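PDB 4J8P: flavodoxin from Bacteroides uniformis, which binds flavin mononucleotide and, as a member of the flavodoxin family, probably serves as a redox carrier in electron transfer. Local coordinates for residues A[100-104]-A[105-109]; A[123-126]-A[127-131]; A[132-135]-A[136-139]. All coordinates share one frame; numbering follows the deposited sequence.

Contact 1. Residues A[100-104]-A[105-109]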
ATOM      1  N   THR A 100      -6.098  -7.737   1.262  1.00 16.72           N
ATOM      2  CA  THR A 100      -5.838  -9.054   0.669  1.00 16.25           C
ATOM      3  C   THR A 100      -4.347  -9.376   0.720  1.00 18.37           C
ATOM      4  O   THR A 100      -3.973 -10.492   1.087  1.00 19.47           O
ATOM      5  CB  THR A 100      -6.315  -9.081  -0.789  1.00 16.79           C
ATOM      6  OG1 THR A 100      -7.659  -8.622  -0.835  1.00 18.87           O
ATOM      7  CG2 THR A 100      -6.247 -10.517  -1.385  1.00 19.22           C
ATOM      8  N   PHE A 101      -3.506  -8.390   0.359  1.00 15.49           N
ATOM      9  CA  PHE A 101      -2.064  -8.568   0.344  1.00 15.52           C
ATOM     10  C   PHE A 101      -1.543  -8.960   1.743  1.00 17.64           C
ATOM     11  O   PHE A 101      -0.826  -9.954   1.870  1.00 18.26           O
ATOM     12  CB  PHE A 101      -1.411  -7.276  -0.168  1.00 16.36           C
ATOM     13  CG  PHE A 101       0.083  -7.273  -0.120  1.00 17.27           C
ATOM     14  CD1 PHE A 101       0.830  -8.065  -0.997  1.00 19.51           C
ATOM     15  CD2 PHE A 101       0.759  -6.524   0.833  1.00 18.40           C
ATOM     16  CE1 PHE A 101       2.235  -8.075  -0.936  1.00 19.50           C
ATOM     17  CE2 PHE A 101       2.164  -6.516   0.873  1.00 20.27           C
ATOM     18  CZ  PHE A 101       2.887  -7.282  -0.010  1.00 19.20           C
ATOM     19  N   ILE A 102      -1.887  -8.184   2.775  1.00 15.60           N
ATOM     20  CA  ILE A 102      -1.399  -8.460   4.143  1.00 16.30           C
ATOM     21  C   ILE A 102      -1.873  -9.849   4.607  1.00 18.86           C
ATOM     22  O   ILE A 102      -1.150 -10.560   5.297  1.00 19.53           O
ATOM     23  CB  ILE A 102      -1.856  -7.330   5.103  1.00 18.28           C
ATOM     24  CG1 ILE A 102      -1.146  -6.026   4.706  1.00 18.25           C
ATOM     25  CG2 ILE A 102      -1.636  -7.690   6.593  1.00 19.70           C
ATOM     26  CD1 ILE A 102      -1.755  -4.743   5.404  1.00 18.70           C
ATOM     27  N   GLU A 103      -3.094 -10.215   4.215  1.00 17.38           N
ATOM     28  CA  GLU A 103      -3.675 -11.499   4.619  1.00 17.80           C
ATOM     29  C   GLU A 103      -3.182 -12.652   3.747  1.00 23.70           C
ATOM     30  O   GLU A 103      -3.616 -13.784   3.966  1.00 25.92           O
ATOM     31  CB  GLU A 103      -5.199 -11.408   4.599  1.00 18.53           C
ATOM     32  CG  GLU A 103      -5.679 -10.481   5.709  1.00 19.83           C
ATOM     33  CD  GLU A 103      -7.152 -10.130   5.676  1.00 21.85           C
ATOM     34  OE1 GLU A 103      -7.912 -10.808   4.946  1.00 21.50           O
ATOM     35  OE2 GLU A 103      -7.549  -9.184   6.397  1.00 21.69           O
ATOM     36  N   SER A 104      -2.279 -12.390   2.784  1.00 18.71           N
ATOM     37  CA  SER A 104      -1.794 -13.462   1.892  1.00 18.58           C
ATOM     38  C   SER A 104      -0.319 -13.839   2.119  1.00 22.65           C
ATOM     39  O   SER A 104       0.229 -14.666   1.375  1.00 23.35           O
ATOM     40  CB  SER A 104      -2.014 -13.059   0.441  1.00 20.87           C
ATOM     41  OG  SER A 104      -3.417 -12.929   0.206  1.00 21.14           O
ATOM     42  N   GLY A 105       0.300 -13.259   3.143  1.00 21.18           N
ATOM     43  CA  GLY A 105       1.689 -13.548   3.479  1.00 23.03           C
ATOM     44  C   GLY A 105       1.921 -13.502   4.976  1.00 24.97           C
ATOM     45  O   GLY A 105       1.026 -13.095   5.732  1.00 22.44           O
ATOM     46  N   ASP A 106       3.125 -13.929   5.396  1.00 23.98           N
ATOM     47  CA  ASP A 106       3.526 -13.955   6.802  1.00 23.80           C
ATOM     48  C   ASP A 106       4.381 -12.728   7.078  1.00 25.62           C
ATOM     49  O   ASP A 106       5.528 -12.666   6.638  1.00 25.60           O
ATOM     50  CB  ASP A 106       4.291 -15.267   7.128  1.00 26.73           C
ATOM     51  CG  ASP A 106       4.721 -15.425   8.586  1.00 34.81           C
ATOM     52  OD1 ASP A 106       4.400 -14.529   9.410  1.00 35.10           O
ATOM     53  OD2 ASP A 106       5.314 -16.472   8.916  1.00 41.43           O
ATOM     54  N   PHE A 107       3.794 -11.729   7.755  1.00 25.02           N
ATOM     55  CA  PHE A 107       4.462 -10.458   8.068  1.00 24.15           C
ATOM     56  C   PHE A 107       5.098 -10.454   9.493  1.00 34.05           C
ATOM     57  O   PHE A 107       5.599  -9.410   9.928  1.00 35.08           O
ATOM     58  CB  PHE A 107       3.477  -9.288   7.866  1.00 24.58           C
ATOM     59  CG  PHE A 107       3.126  -9.082   6.409  1.00 23.52           C
ATOM     60  CD1 PHE A 107       2.186  -9.889   5.778  1.00 24.33           C
ATOM     61  CD2 PHE A 107       3.791  -8.126   5.642  1.00 25.37           C
ATOM     62  CE1 PHE A 107       1.924  -9.751   4.406  1.00 24.59           C
ATOM     63  CE2 PHE A 107       3.480  -7.946   4.295  1.00 25.94           C
ATOM     64  CZ  PHE A 107       2.564  -8.769   3.678  1.00 25.41           C
ATOM     65  N   ALA A 108       5.181 -11.620  10.166  1.00 32.70           N
ATOM     66  CA  ALA A 108       5.789 -11.723  11.507  1.00 32.19           C
ATOM     67  C   ALA A 108       7.281 -11.456  11.474  1.00 36.30           C
ATOM     68  O   ALA A 108       7.973 -11.870  10.541  1.00 35.94           O
ATOM     69  CB  ALA A 108       5.530 -13.105  12.108  1.00 34.67           C
ATOM     70  N   GLY A 109       7.768 -10.755  12.497  1.00 35.78           N
ATOM     71  CA  GLY A 109       9.179 -10.414  12.629  1.00 36.73           C
ATOM     72  C   GLY A 109       9.657  -9.368  11.641  1.00 39.39           C
ATOM     73  O   GLY A 109      10.855  -9.314  11.322  1.00 41.81           O
TER
HETATM   74  O   HOH W   1      -1.532 -14.382   6.596  1.00 40.50           O
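Ser104, whose CB touches Gly105 N, gives its hydroxyl OG to Thr100 O at 2.7 Å. The donor stands 37° above the carbonyl plane. This bond joins the last turn of helix 96-102 to the second residue beyond its end. Ser104 N also donates to Phe101 O, at 3.0 Å. A type I beta turn from Ile102 to Gly105 then sends the chain off the helix. Gly105 N is buried here and has no partner in the model.

Two residues on, Phe107 turns its ring back against the helix end. With CG anti to the carbonyl carbon (chi1 -68°), the ring lies against this end and its tip, CZ, reaches Phe101 CE2 at 3.6 Å. The pair is an offset edge-to-face contact, the edge of Phe107 toward the face of Phe101. Centroids are 5.5 Å apart and the planes stand at 71°. Phe107 CE1 also lies 3.3 Å from Ile102 O. Strand 80-88 backs this cluster through Ile83 and Ile85. Farther along, Ala108 N donates to Asp106 OD1 at 3.1 Å, an Asx turn. The whole is a helix-to-strand connection of the flavodoxin-like alpha/beta fold, leading from helix 96-102 to strand 111-117.

Contact 2. Residues A[123-126]-A[127-131]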
ATOM      1  N   ILE A 123      -2.905  10.448   5.765  1.00 16.33           N
ATOM      2  CA  ILE A 123      -2.834   8.994   5.857  1.00 15.78           C
ATOM      3  C   ILE A 123      -3.326   8.493   7.228  1.00 15.36           C
ATOM      4  O   ILE A 123      -3.412   7.279   7.429  1.00 17.38           O
ATOM      5  CB  ILE A 123      -1.356   8.541   5.612  1.00 17.85           C
ATOM      6  CG1 ILE A 123      -1.290   7.055   5.222  1.00 17.61           C
ATOM      7  CG2 ILE A 123      -0.439   8.801   6.859  1.00 17.22           C
ATOM      8  CD1 ILE A 123       0.166   6.578   4.934  1.00 19.08           C
ATOM      9  N   SER A 124      -3.605   9.405   8.187  1.00 16.78           N
ATOM     10  CA  SER A 124      -3.883   9.022   9.560  1.00 16.40           C
ATOM     11  C   SER A 124      -4.934   7.944   9.710  1.00 17.53           C
ATOM     12  O   SER A 124      -4.662   6.941  10.376  1.00 17.60           O
ATOM     13  CB  SER A 124      -4.287  10.239  10.378  1.00 19.44           C
ATOM     14  OG  SER A 124      -3.201  11.141  10.306  1.00 25.03           O
ATOM     15  N   ASN A 125      -6.134   8.124   9.126  1.00 16.49           N
ATOM     16  CA  ASN A 125      -7.159   7.107   9.323  1.00 16.38           C
ATOM     17  C   ASN A 125      -6.790   5.774   8.671  1.00 17.47           C
ATOM     18  O   ASN A 125      -7.003   4.697   9.267  1.00 18.38           O
ATOM     19  CB  ASN A 125      -8.489   7.602   8.805  1.00 17.78           C
ATOM     20  CG  ASN A 125      -9.623   6.690   9.164  1.00 21.79           C
ATOM     21  OD1 ASN A 125     -10.026   6.626  10.330  1.00 20.08           O
ATOM     22  ND2 ASN A 125     -10.131   5.958   8.166  1.00 18.73           N
ATOM     23  N   ALA A 126      -6.282   5.832   7.441  1.00 15.14           N
ATOM     24  CA  ALA A 126      -5.931   4.604   6.721  1.00 15.26           C
ATOM     25  C   ALA A 126      -4.900   3.803   7.505  1.00 17.17           C
ATOM     26  O   ALA A 126      -5.035   2.596   7.722  1.00 18.19           O
ATOM     27  CB  ALA A 126      -5.377   4.965   5.358  1.00 17.35           C
ATOM     28  N   GLU A 127      -3.877   4.517   7.984  1.00 16.10           N
ATOM     29  CA  GLU A 127      -2.848   3.884   8.789  1.00 15.35           C
ATOM     30  C   GLU A 127      -3.435   3.320  10.109  1.00 18.00           C
ATOM     31  O   GLU A 127      -3.093   2.202  10.527  1.00 18.22           O
ATOM     32  CB  GLU A 127      -1.806   4.976   9.092  1.00 17.60           C
ATOM     33  CG  GLU A 127      -0.805   4.589  10.137  1.00 20.77           C
ATOM     34  CD  GLU A 127       0.267   5.648  10.305  1.00 28.28           C
ATOM     35  OE1 GLU A 127      -0.054   6.841  10.523  1.00 24.08           O
ATOM     36  OE2 GLU A 127       1.446   5.248  10.309  1.00 22.40           O
ATOM     37  N   LYS A 128      -4.255   4.119  10.823  1.00 16.57           N
ATOM     38  CA  LYS A 128      -4.805   3.626  12.093  1.00 15.87           C
ATOM     39  C   LYS A 128      -5.663   2.369  11.884  1.00 18.58           C
ATOM     40  O   LYS A 128      -5.597   1.435  12.684  1.00 18.73           O
ATOM     41  CB  LYS A 128      -5.634   4.732  12.745  1.00 17.48           C
ATOM     42  CG  LYS A 128      -5.966   4.432  14.227  1.00 18.08           C
ATOM     43  CD  LYS A 128      -4.707   4.252  15.151  1.00 22.44           C
ATOM     44  CE  LYS A 128      -3.691   5.374  15.069  1.00 24.66           C
ATOM     45  NZ  LYS A 128      -2.412   5.023  15.793  1.00 23.14           N
ATOM     46  N   GLU A 129      -6.485   2.347  10.815  1.00 16.49           N
ATOM     47  CA  GLU A 129      -7.302   1.158  10.568  1.00 16.73           C
ATOM     48  C   GLU A 129      -6.414  -0.060  10.285  1.00 19.29           C
ATOM     49  O   GLU A 129      -6.717  -1.142  10.780  1.00 20.42           O
ATOM     50  CB  GLU A 129      -8.277   1.399   9.413  1.00 17.47           C
ATOM     51  CG  GLU A 129      -9.422   2.303   9.825  1.00 21.39           C
ATOM     52  CD  GLU A 129     -10.598   1.592  10.467  1.00 36.64           C
ATOM     53  OE1 GLU A 129     -10.571   0.343  10.580  1.00 29.37           O
ATOM     54  OE2 GLU A 129     -11.578   2.289  10.806  1.00 39.28           O
ATOM     55  N   LEU A 130      -5.290   0.119   9.539  1.00 16.51           N
ATOM     56  CA  LEU A 130      -4.403  -1.031   9.308  1.00 16.65           C
ATOM     57  C   LEU A 130      -3.785  -1.506  10.620  1.00 18.26           C
ATOM     58  O   LEU A 130      -3.705  -2.719  10.861  1.00 19.08           O
ATOM     59  CB  LEU A 130      -3.299  -0.668   8.310  1.00 15.95           C
ATOM     60  CG  LEU A 130      -3.736  -0.490   6.845  1.00 18.89           C
ATOM     61  CD1 LEU A 130      -2.545   0.041   6.034  1.00 19.15           C
ATOM     62  CD2 LEU A 130      -4.172  -1.835   6.213  1.00 19.90           C
ATOM     63  N   GLN A 131      -3.310  -0.561  11.465  1.00 16.20           N
ATOM     64  CA  GLN A 131      -2.704  -0.976  12.735  1.00 16.62           C
ATOM     65  C   GLN A 131      -3.707  -1.753  13.598  1.00 20.75           C
ATOM     66  O   GLN A 131      -3.343  -2.726  14.261  1.00 22.20           O
ATOM     67  CB  GLN A 131      -2.250   0.260  13.520  1.00 18.12           C
ATOM     68  CG  GLN A 131      -1.102   1.029  12.845  1.00 19.43           C
ATOM     69  CD  GLN A 131      -0.867   2.363  13.534  1.00 20.84           C
ATOM     70  OE1 GLN A 131      -1.582   2.732  14.472  1.00 20.18           O
ATOM     71  NE2 GLN A 131       0.165   3.091  13.127  1.00 18.22           N
TER
HETATM   72  O   HOH W   2      -2.444   6.999  12.029  1.00 22.01           O
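Glu127 has its CG anti to the backbone N (chi1 168°) and its chain extended beyond. This brings the carboxylate near the branch of Ile123, with Glu127 OE1 4.2 Å from Ile123 CG2. Asn125 also has its CG anti to its N (chi1 -171°). Glu129 has its CG beside its own N and bends at the next bond. With these torsions the two side chains, Asn125 and Glu129, lie side by side and point the same way. Asn125 ND2 is 4.1 Å from Glu129 CG. Amide and carboxylate planes are 69° apart, so the flat groups do not stack. Asn125 ND2 donates to Asn92 O.

The backbone beneath is regular alpha helix. Glu127 N donates to Ile123 O at 2.9 Å, almost straight. Lys128 N to Ser124 O and Glu129 N to Asn125 O repeat the step. Leu130 N reaches Ala126 O at a slightly longer 3.1 Å. Ser124 O takes a second donor, water 2, at 2.8 Å. The same water donates to Glu127 OE1, also at 2.8 Å, and so ties the side chain to the first turn. The Lys128 chain bends twice and brings NZ to Gln131 OE1 at 2.8 Å. The ammonium meets a lone pair in the carbonyl plane.

This is the helix of a beta-alpha-beta unit. Glu127 OE2 accepts from Gly142 N of the following strand. The carboxylate thus has a donor at each oxygen and sits in the first turns of the helix. The helix dipole and these donors would probably favour its ionised form.

Contact 3. Residues A[132-135]-A[136-139]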
ATOM      1  N   THR A 132      -4.951  -1.251  13.651  1.00 17.82           N
ATOM      2  CA  THR A 132      -5.995  -1.833  14.517  1.00 19.42           C
ATOM      3  C   THR A 132      -6.403  -3.233  13.992  1.00 22.87           C
ATOM      4  O   THR A 132      -6.663  -4.148  14.785  1.00 23.83           O
ATOM      5  CB  THR A 132      -7.195  -0.847  14.600  1.00 23.34           C
ATOM      6  OG1 THR A 132      -6.729   0.428  15.069  1.00 24.26           O
ATOM      7  CG2 THR A 132      -8.325  -1.348  15.553  1.00 27.27           C
ATOM      8  N   ASN A 133      -6.447  -3.404  12.670  1.00 20.30           N
ATOM      9  CA  ASN A 133      -6.864  -4.692  12.117  1.00 20.44           C
ATOM     10  C   ASN A 133      -5.762  -5.732  12.176  1.00 22.24           C
ATOM     11  O   ASN A 133      -6.068  -6.938  12.214  1.00 22.84           O
ATOM     12  CB  ASN A 133      -7.326  -4.522  10.683  1.00 23.87           C
ATOM     13  CG  ASN A 133      -8.275  -5.633  10.318  1.00 48.24           C
ATOM     14  OD1 ASN A 133      -9.290  -5.848  10.987  1.00 43.73           O
ATOM     15  ND2 ASN A 133      -7.907  -6.438   9.342  1.00 42.47           N
ATOM     16  N   TYR A 134      -4.474  -5.275  12.208  1.00 18.98           N
ATOM     17  CA  TYR A 134      -3.318  -6.195  12.203  1.00 18.88           C
ATOM     18  C   TYR A 134      -2.394  -5.862  13.367  1.00 22.54           C
ATOM     19  O   TYR A 134      -1.265  -5.386  13.158  1.00 23.03           O
ATOM     20  CB  TYR A 134      -2.572  -6.114  10.864  1.00 18.65           C
ATOM     21  CG  TYR A 134      -3.492  -6.365   9.693  1.00 17.95           C
ATOM     22  CD1 TYR A 134      -4.061  -7.618   9.486  1.00 19.94           C
ATOM     23  CD2 TYR A 134      -3.833  -5.339   8.822  1.00 18.30           C
ATOM     24  CE1 TYR A 134      -4.939  -7.844   8.432  1.00 19.50           C
ATOM     25  CE2 TYR A 134      -4.714  -5.553   7.759  1.00 18.14           C
ATOM     26  CZ  TYR A 134      -5.253  -6.814   7.563  1.00 20.23           C
ATOM     27  OH  TYR A 134      -6.139  -7.032   6.533  1.00 19.12           O
ATOM     28  N   PRO A 135      -2.848  -6.125  14.610  1.00 22.22           N
ATOM     29  CA  PRO A 135      -2.059  -5.702  15.777  1.00 23.12           C
ATOM     30  C   PRO A 135      -0.804  -6.537  16.039  1.00 28.43           C
ATOM     31  O   PRO A 135      -0.022  -6.170  16.920  1.00 29.43           O
ATOM     32  CB  PRO A 135      -3.062  -5.819  16.940  1.00 26.02           C
ATOM     33  CG  PRO A 135      -4.023  -6.870  16.507  1.00 29.12           C
ATOM     34  CD  PRO A 135      -4.150  -6.710  15.015  1.00 23.49           C
ATOM     35  N   GLY A 136      -0.628  -7.624  15.293  1.00 25.57           N
ATOM     36  CA  GLY A 136       0.534  -8.495  15.404  1.00 26.42           C
ATOM     37  C   GLY A 136       1.715  -8.005  14.587  1.00 27.55           C
ATOM     38  O   GLY A 136       2.815  -8.543  14.713  1.00 30.10           O
ATOM     39  N   ILE A 137       1.497  -7.004  13.720  1.00 21.31           N
ATOM     40  CA  ILE A 137       2.575  -6.509  12.866  1.00 18.22           C
ATOM     41  C   ILE A 137       3.311  -5.356  13.559  1.00 21.56           C
ATOM     42  O   ILE A 137       2.691  -4.565  14.271  1.00 21.11           O
ATOM     43  CB  ILE A 137       1.952  -6.071  11.524  1.00 19.25           C
ATOM     44  CG1 ILE A 137       1.619  -7.348  10.714  1.00 18.82           C
ATOM     45  CG2 ILE A 137       2.846  -5.119  10.732  1.00 20.24           C
ATOM     46  CD1 ILE A 137       0.862  -7.047   9.391  1.00 19.67           C
ATOM     47  N   ASN A 138       4.632  -5.272  13.337  1.00 18.60           N
ATOM     48  CA  ASN A 138       5.445  -4.193  13.928  1.00 17.45           C
ATOM     49  C   ASN A 138       5.315  -2.965  13.039  1.00 19.88           C
ATOM     50  O   ASN A 138       6.199  -2.678  12.236  1.00 19.98           O
ATOM     51  CB  ASN A 138       6.906  -4.623  14.061  1.00 18.74           C
ATOM     52  CG  ASN A 138       7.093  -5.907  14.847  1.00 22.69           C
ATOM     53  OD1 ASN A 138       6.327  -6.209  15.775  1.00 24.56           O
ATOM     54  ND2 ASN A 138       8.198  -6.615  14.591  1.00 23.19           N
ATOM     55  N   TRP A 139       4.213  -2.229  13.197  1.00 18.40           N
ATOM     56  CA  TRP A 139       3.986  -1.044  12.382  1.00 17.37           C
ATOM     57  C   TRP A 139       4.982   0.068  12.682  1.00 18.60           C
ATOM     58  O   TRP A 139       5.159   0.456  13.858  1.00 18.13           O
ATOM     59  CB  TRP A 139       2.553  -0.514  12.601  1.00 17.32           C
ATOM     60  CG  TRP A 139       1.524  -1.454  12.065  1.00 17.76           C
ATOM     61  CD1 TRP A 139       0.798  -2.376  12.765  1.00 21.28           C
ATOM     62  CD2 TRP A 139       1.169  -1.620  10.690  1.00 17.06           C
ATOM     63  NE1 TRP A 139      -0.012  -3.084  11.909  1.00 21.08           N
ATOM     64  CE2 TRP A 139       0.212  -2.665  10.625  1.00 21.48           C
ATOM     65  CE3 TRP A 139       1.575  -1.000   9.495  1.00 18.73           C
ATOM     66  CZ2 TRP A 139      -0.401  -3.048   9.421  1.00 21.14           C
ATOM     67  CZ3 TRP A 139       1.002  -1.406   8.301  1.00 19.83           C
ATOM     68  CH2 TRP A 139       0.038  -2.440   8.264  1.00 20.56           C
TER
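The turn that closes the helical limb of a beta-alpha-beta unit lies here, between helix 124-133 and strand 138-144. Its hub is the carbonyl of Tyr134, the first residue to leave helical geometry, and it is gripped by Trp139 and Ile137. Trp139 NE1 donates to Tyr134 O at 2.9 Å, with an N-H...O angle of 155°. The oxygen lies near the indole plane, at the ring edge. Ile137 N donates to Tyr134 O at 3.2 Å and closes a type I beta turn from Tyr134 to Ile137. The two donors come from opposite faces of the carbonyl plane. Neither has to displace the other.

Apolar groups fill in around this point. Tyr134 CB is 3.9 Å from Ile137 CD1 and 4.0 Å from Trp139 CZ2. The Tyr134 and Trp139 side chains meet at a slant. Ile137 CG2, anti to its own N, sits over one face of the indole, offset toward the rim. The Tyr134 ring has Asn133 ND2 over one face, 3.2 Å above the plane.

The strand belongs to the parallel sheet of the flavodoxin-like fold, and is its outermost strand on this side. Asn138 pairs with Val112 of the neighbouring strand. It is also the centre of an inverse gamma turn, with a weak bond from Trp139 N to Ile137 O.

Replacing Trp139 by a phenylalanine would probably leave Tyr134 O without its indole N-H and open a gap beside Tyr134 CB. The phenol OH of Tyr134 points back to helix 96-102 and its end, bonding to Glu103 OE2 and Asn99 ND2. Trp139 in turn packs on Ile102 of that helix.

Contacts 2 and 3 share helix 124-133, and their centres are about 11 Å apart. They meet where Gln131 CA lies 3.5 Å from Trp139 NE1. Contact 1 belongs to the preceding helix and its exit loop. Its centre is about 10 Å from that of contact 3 and about 17 Å from that of contact 2. The join to contact 3 is both polar and apolar: Glu103 OE2 lies 2.6 Å from Tyr134 OH, and Phe107 CB lies 3.8 Å from Ile137 CD1. Contact 1 reaches contact 2 through Ile102 CD1 and Leu130 CD2, 3.9 Å apart. The flavin mononucleotide lies toward contact 2, about 9 Å from the side chain of Asn125.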